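Local coordinates for endoglucanase (Thermotoga maritima, PDB 1VHO), which probably acts as an aminopeptidase of the M42 metallopeptidase family that binds two divalent metal cations, although it is named an endoglucanase, at residues A42-Y53 / E205-Y216; A63-I71 / K169-L180. All blocks are in the same frame, centred on the assembly; numbering follows the deposited sequence.

Contact 1 of 2, residues A42-Y53 / E205-Y216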
loop_
_atom_site.group_PDB
_atom_site.type_symbol
_atom_site.label_atom_id
_atom_site.label_comp_id
_atom_site.label_asym_id
_atom_site.label_seq_id
_atom_site.Cartn_x
_atom_site.Cartn_y
_atom_site.Cartn_z
ATOM N N ALA A 42 19.422 -5.639 1.625
ATOM C CA ALA A 42 18.313 -4.776 1.203
ATOM C C ALA A 42 18.885 -3.612 0.406
ATOM O O ALA A 42 19.877 -3.021 0.870
ATOM C CB ALA A 42 17.489 -4.314 2.370
ATOM N N LYS A 43 18.425 -3.441 -0.814
ATOM C CA LYS A 43 18.909 -2.368 -1.654
ATOM C C LYS A 43 17.804 -1.402 -2.045
ATOM O O LYS A 43 16.649 -1.784 -2.193
ATOM C CB LYS A 43 19.536 -2.930 -2.951
ATOM C CG LYS A 43 20.959 -3.435 -2.691
ATOM C CD LYS A 43 21.409 -4.424 -3.732
ATOM C CE LYS A 43 22.065 -3.791 -4.947
ATOM N NZ LYS A 43 22.758 -4.869 -5.737
ATOM N N THR A 44 18.212 -0.149 -2.251
ATOM C CA THR A 44 17.290 0.894 -2.661
ATOM C C THR A 44 17.487 1.237 -4.117
ATOM O O THR A 44 18.629 1.168 -4.621
ATOM C CB THR A 44 17.484 2.140 -1.770
ATOM O OG1 THR A 44 17.327 1.703 -0.408
ATOM C CG2 THR A 44 16.423 3.182 -2.061
ATOM N N THR A 45 16.442 1.500 -4.862
ATOM C CA THR A 45 16.625 1.870 -6.265
ATOM C C THR A 45 16.949 3.377 -6.302
ATOM O O THR A 45 16.939 4.030 -5.263
ATOM C CB THR A 45 15.390 1.584 -7.100
ATOM O OG1 THR A 45 14.318 2.464 -6.730
ATOM C CG2 THR A 45 14.952 0.128 -6.887
ATOM N N ARG A 46 17.150 3.897 -7.505
ATOM C CA ARG A 46 17.454 5.326 -7.626
ATOM C C ARG A 46 16.199 6.150 -7.368
ATOM O O ARG A 46 16.317 7.320 -7.008
ATOM C CB ARG A 46 18.100 5.625 -8.963
ATOM C CG ARG A 46 17.251 5.426 -10.199
ATOM C CD ARG A 46 18.090 5.541 -11.469
ATOM N NE ARG A 46 17.286 5.700 -12.671
ATOM C CZ ARG A 46 16.702 6.830 -13.058
ATOM N NH1 ARG A 46 16.810 7.951 -12.348
ATOM N NH2 ARG A 46 15.992 6.855 -14.183
ATOM N N HIS A 47 15.019 5.562 -7.544
ATOM C CA HIS A 47 13.758 6.252 -7.286
ATOM C C HIS A 47 13.317 6.117 -5.832
ATOM O O HIS A 47 12.366 6.805 -5.416
ATOM C CB HIS A 47 12.671 5.799 -8.239
ATOM C CG HIS A 47 12.928 6.175 -9.666
ATOM N ND1 HIS A 47 13.325 5.259 -10.615
ATOM C CD2 HIS A 47 12.862 7.366 -10.303
ATOM C CE1 HIS A 47 13.468 5.872 -11.776
ATOM N NE2 HIS A 47 13.191 7.155 -11.614
ATOM N N GLY A 48 13.949 5.249 -5.059
ATOM C CA GLY A 48 13.635 5.089 -3.651
ATOM C C GLY A 48 12.884 3.816 -3.276
ATOM O O GLY A 48 12.513 3.678 -2.098
ATOM N N SER A 49 12.777 2.862 -4.186
ATOM C CA SER A 49 12.091 1.590 -3.876
ATOM C C SER A 49 13.033 0.735 -3.054
ATOM O O SER A 49 14.273 0.966 -3.082
ATOM C CB SER A 49 11.645 0.844 -5.112
ATOM O OG SER A 49 10.623 1.498 -5.852
ATOM N N LEU A 50 12.524 -0.200 -2.269
ATOM C CA LEU A 50 13.342 -1.045 -1.447
ATOM C C LEU A 50 13.140 -2.522 -1.821
ATOM O O LEU A 50 11.988 -2.946 -1.993
ATOM C CB LEU A 50 13.002 -0.823 0.040
ATOM C CG LEU A 50 13.714 -1.716 1.049
ATOM C CD1 LEU A 50 15.148 -1.244 1.294
ATOM C CD2 LEU A 50 12.968 -1.739 2.387
ATOM N N ILE A 51 14.217 -3.250 -2.041
ATOM C CA ILE A 51 14.128 -4.687 -2.372
ATOM C C ILE A 51 14.835 -5.493 -1.304
ATOM O O ILE A 51 16.044 -5.278 -1.057
ATOM C CB ILE A 51 14.682 -5.045 -3.767
ATOM C CG1 ILE A 51 13.826 -4.439 -4.867
ATOM C CG2 ILE A 51 14.692 -6.600 -3.931
ATOM C CD1 ILE A 51 14.029 -2.956 -5.158
ATOM N N GLY A 52 14.109 -6.333 -0.565
ATOM C CA GLY A 52 14.745 -7.155 0.491
ATOM C C GLY A 52 15.175 -8.467 -0.196
ATOM O O GLY A 52 14.318 -9.012 -0.946
ATOM N N TYR A 53 16.355 -8.970 0.071
ATOM C CA TYR A 53 16.784 -10.229 -0.570
ATOM C C TYR A 53 17.081 -11.299 0.462
ATOM O O TYR A 53 17.855 -11.088 1.408
ATOM C CB TYR A 53 18.001 -9.986 -1.464
ATOM C CG TYR A 53 18.668 -11.251 -1.965
ATOM C CD1 TYR A 53 17.949 -12.155 -2.729
ATOM C CD2 TYR A 53 19.987 -11.560 -1.666
ATOM C CE1 TYR A 53 18.520 -13.312 -3.211
ATOM C CE2 TYR A 53 20.584 -12.723 -2.152
ATOM C CZ TYR A 53 19.838 -13.582 -2.926
ATOM O OH TYR A 53 20.372 -14.756 -3.417
ATOM N N GLU A 205 8.370 4.588 -10.102
ATOM C CA GLU A 205 8.939 3.481 -10.845
ATOM C C GLU A 205 8.119 3.256 -12.108
ATOM O O GLU A 205 6.942 3.593 -12.155
ATOM C CB GLU A 205 8.953 2.166 -10.033
ATOM C CG GLU A 205 9.707 2.300 -8.718
ATOM C CD GLU A 205 11.204 2.293 -8.862
ATOM O OE1 GLU A 205 11.681 2.244 -10.014
ATOM O OE2 GLU A 205 11.945 2.321 -7.865
ATOM N N THR A 206 8.734 2.585 -13.098
ATOM C CA THR A 206 8.014 2.326 -14.341
ATOM C C THR A 206 7.016 1.198 -14.184
ATOM O O THR A 206 5.954 1.216 -14.822
ATOM C CB THR A 206 8.998 2.018 -15.485
ATOM O OG1 THR A 206 9.763 0.844 -15.167
ATOM C CG2 THR A 206 9.967 3.185 -15.639
ATOM N N GLY A 207 7.295 0.241 -13.300
ATOM C CA GLY A 207 6.378 -0.900 -13.106
ATOM C C GLY A 207 7.020 -1.832 -12.067
ATOM O O GLY A 207 8.121 -1.534 -11.604
ATOM N N CYS A 208 6.383 -2.963 -11.774
ATOM C CA CYS A 208 6.929 -3.886 -10.775
ATOM C C CYS A 208 8.278 -4.422 -11.198
ATOM O O CYS A 208 9.222 -4.419 -10.407
ATOM C CB CYS A 208 5.957 -5.015 -10.450
ATOM S SG CYS A 208 4.332 -4.594 -9.841
ATOM N N LEU A 209 8.452 -4.830 -12.455
ATOM C CA LEU A 209 9.753 -5.351 -12.900
ATOM C C LEU A 209 10.801 -4.245 -12.867
ATOM O O LEU A 209 11.951 -4.463 -12.475
ATOM C CB LEU A 209 9.686 -5.925 -14.314
ATOM C CG LEU A 209 10.242 -7.300 -14.625
ATOM C CD1 LEU A 209 10.623 -7.424 -16.106
ATOM C CD2 LEU A 209 11.403 -7.732 -13.750
ATOM N N GLY A 210 10.439 -3.037 -13.321
ATOM C CA GLY A 210 11.389 -1.930 -13.278
ATOM C C GLY A 210 11.825 -1.625 -11.859
ATOM O O GLY A 210 12.986 -1.305 -11.584
ATOM N N ALA A 211 10.897 -1.744 -10.876
ATOM C CA ALA A 211 11.363 -1.464 -9.506
ATOM C C ALA A 211 12.398 -2.502 -9.110
ATOM O O ALA A 211 13.447 -2.220 -8.545
ATOM C CB ALA A 211 10.182 -1.491 -8.530
ATOM N N LEU A 212 12.050 -3.772 -9.296
ATOM C CA LEU A 212 12.967 -4.844 -8.921
ATOM C C LEU A 212 14.331 -4.724 -9.600
ATOM O O LEU A 212 15.345 -4.827 -8.912
ATOM C CB LEU A 212 12.327 -6.190 -9.284
ATOM C CG LEU A 212 13.238 -7.415 -9.239
ATOM C CD1 LEU A 212 13.767 -7.652 -7.838
ATOM C CD2 LEU A 212 12.453 -8.644 -9.729
ATOM N N THR A 213 14.356 -4.430 -10.901
ATOM C CA THR A 213 15.633 -4.355 -11.620
ATOM C C THR A 213 16.422 -3.098 -11.342
ATOM O O THR A 213 17.614 -3.025 -11.661
ATOM C CB THR A 213 15.519 -4.599 -13.125
ATOM O OG1 THR A 213 14.552 -3.734 -13.713
ATOM C CG2 THR A 213 15.082 -6.045 -13.396
ATOM N N GLY A 214 15.838 -2.158 -10.583
ATOM C CA GLY A 214 16.575 -0.951 -10.198
ATOM C C GLY A 214 17.549 -1.318 -9.089
ATOM O O GLY A 214 18.404 -0.513 -8.700
ATOM N N ALA A 215 17.397 -2.518 -8.528
ATOM C CA ALA A 215 18.218 -3.057 -7.486
ATOM C C ALA A 215 18.932 -4.351 -7.865
ATOM O O ALA A 215 20.073 -4.565 -7.483
ATOM C CB ALA A 215 17.355 -3.365 -6.238
ATOM N N TYR A 216 18.239 -5.322 -8.465
ATOM C CA TYR A 216 18.835 -6.601 -8.828
ATOM C C TYR A 216 18.491 -6.967 -10.260
ATOM O O TYR A 216 17.317 -7.097 -10.632
ATOM C CB TYR A 216 18.313 -7.723 -7.912
ATOM C CG TYR A 216 18.753 -7.605 -6.475
ATOM C CD1 TYR A 216 19.978 -8.090 -6.046
ATOM C CD2 TYR A 216 17.907 -6.978 -5.551
ATOM C CE1 TYR A 216 20.358 -7.970 -4.717
ATOM C CE2 TYR A 216 18.289 -6.833 -4.228
ATOM C CZ TYR A 216 19.514 -7.326 -3.822
ATOM O OH TYR A 216 19.883 -7.183 -2.513
HETATM O O HOH W 1 18.187 2.067 -9.549
#
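Thr45 and Ser49 both donate their hydroxyls to one carboxylate oxygen, OE2 of Glu205, at the turn of the beta hairpin formed by strands 41-44 and 50-54. Thr45 OG1 comes nearly along the C-O axis at 2.6 Å from OE2, while Ser49 OG, itself held by Val202 N, approaches OE2 from the anti side at 2.5 Å. With OG1 set between the backbone N and carbonyl carbon of its residue (chi1 69°), Thr45 also accepts the Ser49 N-H, tying the turn to the carboxylate. Behind this polar end the packing is close: Ile51 CD1 rests 3.5 Å from Ala215 CB, and Ile51 CG2 meets the edge of the Tyr216 ring at CE2, 3.6 Å away. The solvent side is looser. There Lys43 NZ sits off-centre over the Tyr216 ring in a cation-pi contact, 4.5 Å from the centroid, and also gives a weak hydrogen bond to Ala215 O; a water bridges Arg46 N and Gly214 O. Tyr216 OH finds its partner in Glu41. The two hydroxyls hold the Glu205 carboxylate against the turn; binding the second zinc ion, as predicted, would probably require it to swing away and give up these bonds.

Contact 2 of 2, residues A63-I71 / K169-L180; sequences AFFAHVDEI and KALDNRASCGVL
Val68 O is gripped side-on by Arg174, whose NE and NH2 lie 2.8 and 2.9 Å from that single oxygen, with the carbonyl oxygen practically in the guanidinium plane. The same NH2 also reaches Glu70 OE2 at 2.8 Å, from the anti side of a carboxylate turned 55° against the guanidinium. Glu70 OE1 offers its syn lone pair to Lys169 NZ, 2.8 Å away, completing a buried salt-bridge network in which Lys169 has a second acidic partner, Asp18. With an alanine at Arg174, Val68 O would probably lose both donors and Glu70 OE2 its guanidinium mate. The 171-180 part of helix 171-187 runs alongside strand 63-67, roughly antiparallel (149°) and 7.2 Å between axes, covering the central sheet of the M42 catalytic domain. Leu180 fills the far end, its CD1 3.6 Å from Ala66 CB and its CD2 against Phe64 CB. Asn173 ND2 bonds to Asp69 O at 2.8 Å from above the carbonyl plane, and its OD1, also held by Arg281, touches His67 CB. A water joins Asp69 O to Asp172 OD1. His67 and Asp172 are predicted zinc ligands, but in this model His67 NE2 bonds to Asp287 and Asp172 OD1 is salt-bridged to Arg281.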
loop_
_atom_site.group_PDB
_atom_site.type_symbol
_atom_site.label_atom_id
_atom_site.label_comp_id
_atom_site.label_asym_id
_atom_site.label_seq_id
_atom_site.Cartn_x
_atom_site.Cartn_y
_atom_site.Cartn_z
ATOM N N ALA A 63 9.608 -13.454 -6.688
ATOM C CA ALA A 63 9.522 -12.042 -6.336
ATOM C C ALA A 63 8.109 -11.719 -5.853
ATOM O O ALA A 63 7.123 -12.121 -6.500
ATOM C CB ALA A 63 9.875 -11.153 -7.527
ATOM N N PHE A 64 8.004 -10.973 -4.782
ATOM C CA PHE A 64 6.735 -10.553 -4.186
ATOM C C PHE A 64 6.732 -9.012 -4.288
ATOM O O PHE A 64 7.778 -8.427 -3.943
ATOM C CB PHE A 64 6.575 -10.985 -2.745
ATOM C CG PHE A 64 6.620 -12.468 -2.483
ATOM C CD1 PHE A 64 6.019 -13.369 -3.348
ATOM C CD2 PHE A 64 7.294 -12.967 -1.386
ATOM C CE1 PHE A 64 6.102 -14.740 -3.112
ATOM C CE2 PHE A 64 7.339 -14.329 -1.117
ATOM C CZ PHE A 64 6.741 -15.220 -1.982
ATOM N N PHE A 65 5.629 -8.403 -4.690
ATOM C CA PHE A 65 5.650 -6.952 -4.899
ATOM C C PHE A 65 4.518 -6.224 -4.170
ATOM O O PHE A 65 3.363 -6.685 -4.218
ATOM C CB PHE A 65 5.419 -6.696 -6.421
ATOM C CG PHE A 65 6.501 -7.207 -7.352
ATOM C CD1 PHE A 65 6.410 -8.509 -7.874
ATOM C CD2 PHE A 65 7.571 -6.429 -7.683
ATOM C CE1 PHE A 65 7.414 -8.964 -8.720
ATOM C CE2 PHE A 65 8.575 -6.878 -8.544
ATOM C CZ PHE A 65 8.484 -8.171 -9.059
ATOM N N ALA A 66 4.775 -5.004 -3.704
ATOM C CA ALA A 66 3.722 -4.196 -3.050
ATOM C C ALA A 66 3.996 -2.703 -3.281
ATOM O O ALA A 66 5.174 -2.338 -3.420
ATOM C CB ALA A 66 3.702 -4.484 -1.547
ATOM N N HIS A 67 2.956 -1.897 -3.417
ATOM C CA HIS A 67 3.153 -0.443 -3.559
ATOM C C HIS A 67 3.325 0.134 -2.134
ATOM O O HIS A 67 2.851 -0.478 -1.157
ATOM C CB HIS A 67 1.908 0.207 -4.167
ATOM C CG HIS A 67 1.545 -0.198 -5.548
ATOM N ND1 HIS A 67 2.098 0.412 -6.665
ATOM C CD2 HIS A 67 0.668 -1.136 -6.013
ATOM C CE1 HIS A 67 1.583 -0.123 -7.751
ATOM N NE2 HIS A 67 0.715 -1.052 -7.383
ATOM N N VAL A 68 3.861 1.348 -2.008
ATOM C CA VAL A 68 4.077 1.894 -0.663
ATOM C C VAL A 68 3.458 3.265 -0.437
ATOM O O VAL A 68 3.339 3.652 0.743
ATOM C CB VAL A 68 5.565 2.030 -0.276
ATOM C CG1 VAL A 68 6.356 0.726 -0.414
ATOM C CG2 VAL A 68 6.263 3.103 -1.087
ATOM N N ASP A 69 3.117 3.992 -1.512
ATOM C CA ASP A 69 2.617 5.350 -1.327
ATOM C C ASP A 69 1.205 5.486 -0.850
ATOM O O ASP A 69 0.421 4.535 -0.626
ATOM C CB ASP A 69 2.841 6.169 -2.643
ATOM C CG ASP A 69 1.896 5.783 -3.767
ATOM O OD1 ASP A 69 1.275 4.697 -3.697
ATOM O OD2 ASP A 69 1.729 6.504 -4.777
ATOM N N GLU A 70 0.814 6.746 -0.643
ATOM C CA GLU A 70 -0.532 7.114 -0.240
ATOM C C GLU A 70 -0.897 8.421 -0.951
ATOM O O GLU A 70 -0.016 9.121 -1.467
ATOM C CB GLU A 70 -0.681 7.354 1.271
ATOM C CG GLU A 70 0.211 8.552 1.766
ATOM C CD GLU A 70 0.309 8.463 3.294
ATOM O OE1 GLU A 70 -0.602 8.974 3.997
ATOM O OE2 GLU A 70 1.263 7.871 3.820
ATOM N N ILE A 71 -2.151 8.787 -0.884
ATOM C CA ILE A 71 -2.554 10.032 -1.539
ATOM C C ILE A 71 -1.993 11.219 -0.764
ATOM O O ILE A 71 -1.714 11.224 0.443
ATOM C CB ILE A 71 -4.070 10.134 -1.687
ATOM C CG1 ILE A 71 -4.749 10.284 -0.345
ATOM C CG2 ILE A 71 -4.612 8.911 -2.450
ATOM C CD1 ILE A 71 -5.482 11.620 -0.235
ATOM N N LYS A 169 -5.611 5.246 7.591
ATOM C CA LYS A 169 -5.400 5.700 6.224
ATOM C C LYS A 169 -4.405 4.782 5.502
ATOM O O LYS A 169 -3.549 4.160 6.158
ATOM C CB LYS A 169 -4.833 7.140 6.155
ATOM C CG LYS A 169 -3.455 7.269 6.919
ATOM C CD LYS A 169 -2.945 8.699 6.668
ATOM C CE LYS A 169 -1.612 8.990 7.384
ATOM N NZ LYS A 169 -0.433 8.371 6.735
ATOM N N ALA A 170 -4.427 4.885 4.183
ATOM C CA ALA A 170 -3.431 4.193 3.343
ATOM C C ALA A 170 -3.250 2.709 3.513
ATOM O O ALA A 170 -2.276 2.155 2.926
ATOM C CB ALA A 170 -2.044 4.855 3.560
ATOM N N LEU A 171 -4.227 1.997 4.076
ATOM C CA LEU A 171 -4.074 0.534 4.148
ATOM C C LEU A 171 -4.161 -0.120 2.807
ATOM O O LEU A 171 -3.669 -1.239 2.604
ATOM C CB LEU A 171 -5.064 -0.031 5.191
ATOM C CG LEU A 171 -4.772 0.360 6.629
ATOM C CD1 LEU A 171 -5.983 0.129 7.539
ATOM C CD2 LEU A 171 -3.578 -0.398 7.212
ATOM N N ASP A 172 -4.764 0.522 1.767
ATOM C CA ASP A 172 -4.827 -0.064 0.452
ATOM C C ASP A 172 -3.430 -0.410 -0.070
ATOM O O ASP A 172 -3.332 -1.216 -0.999
ATOM C CB ASP A 172 -5.652 0.769 -0.538
ATOM C CG ASP A 172 -5.177 2.222 -0.559
ATOM O OD1 ASP A 172 -4.014 2.461 -0.907
ATOM O OD2 ASP A 172 -5.942 3.112 -0.160
ATOM N N ASN A 173 -2.364 0.257 0.424
ATOM C CA ASN A 173 -1.020 -0.161 0.064
ATOM C C ASN A 173 -0.273 -0.679 1.311
ATOM O O ASN A 173 0.493 -1.650 1.273
ATOM C CB ASN A 173 -0.187 1.018 -0.506
ATOM C CG ASN A 173 -0.608 1.330 -1.932
ATOM O OD1 ASN A 173 -1.108 0.424 -2.626
ATOM N ND2 ASN A 173 -0.282 2.521 -2.435
ATOM N N ARG A 174 -0.500 -0.030 2.460
ATOM C CA ARG A 174 0.249 -0.389 3.683
ATOM C C ARG A 174 -0.084 -1.788 4.227
ATOM O O ARG A 174 0.810 -2.442 4.792
ATOM C CB ARG A 174 0.144 0.672 4.745
ATOM C CG ARG A 174 0.636 2.087 4.349
ATOM C CD ARG A 174 2.172 2.175 4.237
ATOM N NE ARG A 174 2.465 3.364 3.424
ATOM C CZ ARG A 174 2.251 4.630 3.745
ATOM N NH1 ARG A 174 1.758 4.993 4.934
ATOM N NH2 ARG A 174 2.465 5.551 2.768
ATOM N N ALA A 175 -1.300 -2.284 4.001
ATOM C CA ALA A 175 -1.587 -3.656 4.488
ATOM C C ALA A 175 -0.719 -4.632 3.711
ATOM O O ALA A 175 -0.187 -5.571 4.319
ATOM C CB ALA A 175 -3.062 -4.000 4.277
ATOM N N SER A 176 -0.498 -4.397 2.413
ATOM C CA SER A 176 0.347 -5.260 1.600
ATOM C C SER A 176 1.820 -5.182 2.014
ATOM O O SER A 176 2.545 -6.191 1.997
ATOM C CB SER A 176 0.220 -4.875 0.116
ATOM O OG SER A 176 -1.135 -5.134 -0.337
ATOM N N CYS A 177 2.278 -3.987 2.384
ATOM C CA CYS A 177 3.622 -3.809 2.907
ATOM C C CYS A 177 3.714 -4.690 4.182
ATOM O O CYS A 177 4.725 -5.380 4.311
ATOM C CB CYS A 177 3.889 -2.329 3.347
ATOM S SG CYS A 177 4.039 -1.284 1.832
ATOM N N GLY A 178 2.729 -4.674 5.024
ATOM C CA GLY A 178 2.670 -5.459 6.270
ATOM C C GLY A 178 2.777 -6.976 5.921
ATOM O O GLY A 178 3.508 -7.718 6.564
ATOM N N VAL A 179 2.043 -7.418 4.900
ATOM C CA VAL A 179 2.117 -8.846 4.505
ATOM C C VAL A 179 3.564 -9.210 4.153
ATOM O O VAL A 179 4.138 -10.195 4.627
ATOM C CB VAL A 179 1.292 -9.111 3.214
ATOM C CG1 VAL A 179 1.607 -10.562 2.695
ATOM C CG2 VAL A 179 -0.187 -8.942 3.422
ATOM N N LEU A 180 4.218 -8.350 3.347
ATOM C CA LEU A 180 5.587 -8.686 2.919
ATOM C C LEU A 180 6.582 -8.645 4.059
ATOM O O LEU A 180 7.545 -9.454 4.065
ATOM C CB LEU A 180 5.979 -7.834 1.708
ATOM C CG LEU A 180 5.041 -8.027 0.481
ATOM C CD1 LEU A 180 5.674 -7.353 -0.731
ATOM C CD2 LEU A 180 4.869 -9.537 0.195
HETATM O O HOH W 2 -2.346 4.277 0.139
#

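Overall arrangement
Both contacts reach the same mixed sheet, in which strand 195-201 lies between strands 50-54 and 61-67; their centres are about 15 Å apart. Along the chain contact 2 is nested within the loop that contact 1 closes. They touch through Phe65, whose CE2 is 3.2 Å from Cys208 O and 3.9 Å from Leu212 CB, so the short helix 208-213 packs on strand 61-67. Predicted metal ligands come from both, but are not drawn together in this model: the nearest side-chain atoms of Glu205 and His67 are about 8 Å apart. The side chain of His47 is about 4 Å from that of Glu204, the predicted proton acceptor. A cacodylate ion, probably from the crystallisation liquor, lies about 4 Å from the Ala211 side chain and about 3 Å from that of Phe65.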